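Local coordinates for protein MHC class I antigen (Ctenopharyngodon idella, PDB 5H5Z) that probably displays short peptides at the cell surface, in complex with beta-2-microglobulin, for inspection by T cells of a bony fish, at residues Thr46-Gln51 with Val168-Asp173. Numbering follows the deposited sequence.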
loop_
_atom_site.group_PDB
_atom_site.type_symbol
_atom_site.label_atom_id
_atom_site.label_comp_id
_atom_site.label_asym_id
_atom_site.label_seq_id
_atom_site.Cartn_x
_atom_site.Cartn_y
_atom_site.Cartn_z
ATOM N N THR A 46 -13.209 -8.667 -0.463
ATOM C CA THR A 46 -12.613 -9.968 -0.825
ATOM C C THR A 46 -13.674 -11.057 -0.900
ATOM O O THR A 46 -14.726 -10.948 -0.266
ATOM C CB THR A 46 -11.538 -10.440 0.179
ATOM O OG1 THR A 46 -12.140 -10.654 1.462
ATOM C CG2 THR A 46 -10.421 -9.435 0.312
ATOM N N GLU A 47 -13.394 -12.110 -1.665
ATOM C CA GLU A 47 -14.289 -13.268 -1.728
ATOM C C GLU A 47 -14.437 -13.955 -0.371
ATOM O O GLU A 47 -15.527 -14.411 -0.025
ATOM C CB GLU A 47 -13.825 -14.265 -2.790
ATOM C CG GLU A 47 -13.997 -13.775 -4.222
ATOM C CD GLU A 47 -15.341 -14.137 -4.834
ATOM O OE1 GLU A 47 -16.387 -13.762 -4.259
ATOM O OE2 GLU A 47 -15.346 -14.785 -5.907
ATOM N N TRP A 48 -13.358 -14.012 0.409
ATOM C CA TRP A 48 -13.426 -14.722 1.694
ATOM C C TRP A 48 -14.327 -14.052 2.734
ATOM O O TRP A 48 -14.948 -14.750 3.533
ATOM C CB TRP A 48 -12.043 -15.081 2.257
ATOM C CG TRP A 48 -11.110 -13.930 2.500
ATOM C CD1 TRP A 48 -10.068 -13.535 1.701
ATOM C CD2 TRP A 48 -11.101 -13.052 3.632
ATOM N NE1 TRP A 48 -9.425 -12.455 2.258
ATOM C CE2 TRP A 48 -10.042 -12.133 3.440
ATOM C CE3 TRP A 48 -11.902 -12.933 4.780
ATOM C CZ2 TRP A 48 -9.752 -11.120 4.363
ATOM C CZ3 TRP A 48 -11.613 -11.926 5.696
ATOM C CH2 TRP A 48 -10.544 -11.028 5.477
ATOM N N ILE A 49 -14.401 -12.718 2.735
ATOM C CA ILE A 49 -15.336 -12.028 3.629
ATOM C C ILE A 49 -16.778 -12.133 3.116
ATOM O O ILE A 49 -17.704 -12.295 3.916
ATOM C CB ILE A 49 -14.909 -10.568 3.986
ATOM C CG1 ILE A 49 -15.732 -10.025 5.162
ATOM C CG2 ILE A 49 -14.988 -9.623 2.790
ATOM C CD1 ILE A 49 -15.396 -10.654 6.500
ATOM N N ARG A 50 -16.954 -12.074 1.793
ATOM C CA ARG A 50 -18.274 -12.218 1.159
ATOM C C ARG A 50 -18.917 -13.566 1.469
ATOM O O ARG A 50 -20.123 -13.650 1.700
ATOM C CB ARG A 50 -18.186 -12.058 -0.364
ATOM C CG ARG A 50 -17.903 -10.649 -0.854
ATOM C CD ARG A 50 -17.989 -10.569 -2.368
ATOM N NE ARG A 50 -17.589 -9.252 -2.864
ATOM C CZ ARG A 50 -16.382 -8.954 -3.346
ATOM N NH1 ARG A 50 -15.434 -9.883 -3.417
ATOM N NH2 ARG A 50 -16.124 -7.721 -3.768
ATOM N N GLN A 51 -18.103 -14.617 1.470
ATOM C CA GLN A 51 -18.602 -15.979 1.644
ATOM C C GLN A 51 -18.934 -16.306 3.098
ATOM O O GLN A 51 -19.608 -17.302 3.381
ATOM C CB GLN A 51 -17.585 -16.982 1.100
ATOM C CG GLN A 51 -17.475 -16.988 -0.417
ATOM C CD GLN A 51 -16.583 -18.093 -0.947
ATOM O OE1 GLN A 51 -15.536 -18.400 -0.372
ATOM N NE2 GLN A 51 -16.986 -18.689 -2.060
ATOM N N VAL A 168 -8.804 -15.012 9.520
ATOM C CA VAL A 168 -7.725 -15.909 9.094
ATOM C C VAL A 168 -8.309 -17.263 8.682
ATOM O O VAL A 168 -7.910 -17.816 7.661
ATOM C CB VAL A 168 -6.610 -16.042 10.159
ATOM C CG1 VAL A 168 -5.588 -17.104 9.765
ATOM C CG2 VAL A 168 -5.904 -14.705 10.345
ATOM N N ALA A 169 -9.279 -17.765 9.450
ATOM C CA ALA A 169 -9.976 -19.003 9.090
ATOM C C ALA A 169 -10.802 -18.860 7.805
ATOM O O ALA A 169 -10.758 -19.736 6.936
ATOM C CB ALA A 169 -10.841 -19.496 10.243
ATOM N N TYR A 170 -11.546 -17.761 7.684
ATOM C CA TYR A 170 -12.303 -17.466 6.461
ATOM C C TYR A 170 -11.406 -17.466 5.222
ATOM O O TYR A 170 -11.755 -18.051 4.196
ATOM C CB TYR A 170 -12.978 -16.092 6.529
ATOM C CG TYR A 170 -14.041 -15.889 7.587
ATOM C CD1 TYR A 170 -14.697 -16.967 8.199
ATOM C CD2 TYR A 170 -14.420 -14.603 7.947
ATOM C CE1 TYR A 170 -15.681 -16.754 9.153
ATOM C CE2 TYR A 170 -15.400 -14.377 8.899
ATOM C CZ TYR A 170 -16.024 -15.451 9.498
ATOM O OH TYR A 170 -16.993 -15.204 10.436
ATOM N N GLY A 171 -10.258 -16.798 5.320
ATOM C CA GLY A 171 -9.381 -16.617 4.168
ATOM C C GLY A 171 -8.099 -17.426 4.202
ATOM O O GLY A 171 -7.131 -17.066 3.542
ATOM N N LYS A 172 -8.102 -18.526 4.953
ATOM C CA LYS A 172 -6.895 -19.322 5.206
ATOM C C LYS A 172 -6.080 -19.625 3.953
ATOM O O LYS A 172 -4.874 -19.355 3.910
ATOM C CB LYS A 172 -7.249 -20.627 5.930
ATOM C CG LYS A 172 -6.041 -21.364 6.484
ATOM C CD LYS A 172 -6.420 -22.748 6.979
ATOM C CE LYS A 172 -5.200 -23.632 7.204
ATOM N NZ LYS A 172 -4.341 -23.160 8.329
ATOM N N ASP A 173 -6.738 -20.180 2.940
ATOM C CA ASP A 173 -6.045 -20.595 1.725
ATOM C C ASP A 173 -5.408 -19.402 0.991
ATOM O O ASP A 173 -4.302 -19.507 0.458
ATOM C CB ASP A 173 -6.988 -21.388 0.814
ATOM C CG ASP A 173 -7.520 -22.664 1.474
ATOM O OD1 ASP A 173 -6.743 -23.400 2.138
ATOM O OD2 ASP A 173 -8.732 -22.935 1.321
#
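Tyr170, in the last turn of helix 148-170, meets Trp48 with its CB, which lies 3.8 Å from Trp48 CE3; the two side chains cross at about a right angle. CG of Tyr170 lies beside its backbone N, anti to the carbonyl carbon (chi1 -64°), which carries the phenol away from the indole and past Ile49; Tyr170 CD2 and Ile49 CD1 are 4.3 Å apart, a loose apolar touch. Its hydroxyl reaches beyond the contact to hydrogen-bond Glu53. The carbonyl oxygen of Tyr170 lies beside Trp48, 3.6 Å from Trp48 CB.

Gly171 then breaks the helix and serves as N-cap of the next one, 172-175. Its CA sits over one face of the indole in a CH-pi contact, 4.0 Å from the centroid of the five-membered ring and 28° off the normal. Trp48 offers this face because its CG stands between backbone N and carbonyl carbon (chi1 59°). Thr46 OG1 lies over the opposite face, 3.2 Å above the plane, while also capping helix 47-50 through a weak bond from Ile49 N. The indole is thus sandwiched between two N-cap residues, and Phe32 of the sheet meets it too.

In the MHC class I fold, this joins the short helix after strand 43-44 to the C-terminal end of the alpha-2 helical region, across one end of the peptide-binding platform. No hydrogen bond spans the two segments, so between them the contact is one of dispersion and CH-pi interaction about a buried tryptophan, with the Tyr170-Glu53 bond as a polar tie just beyond.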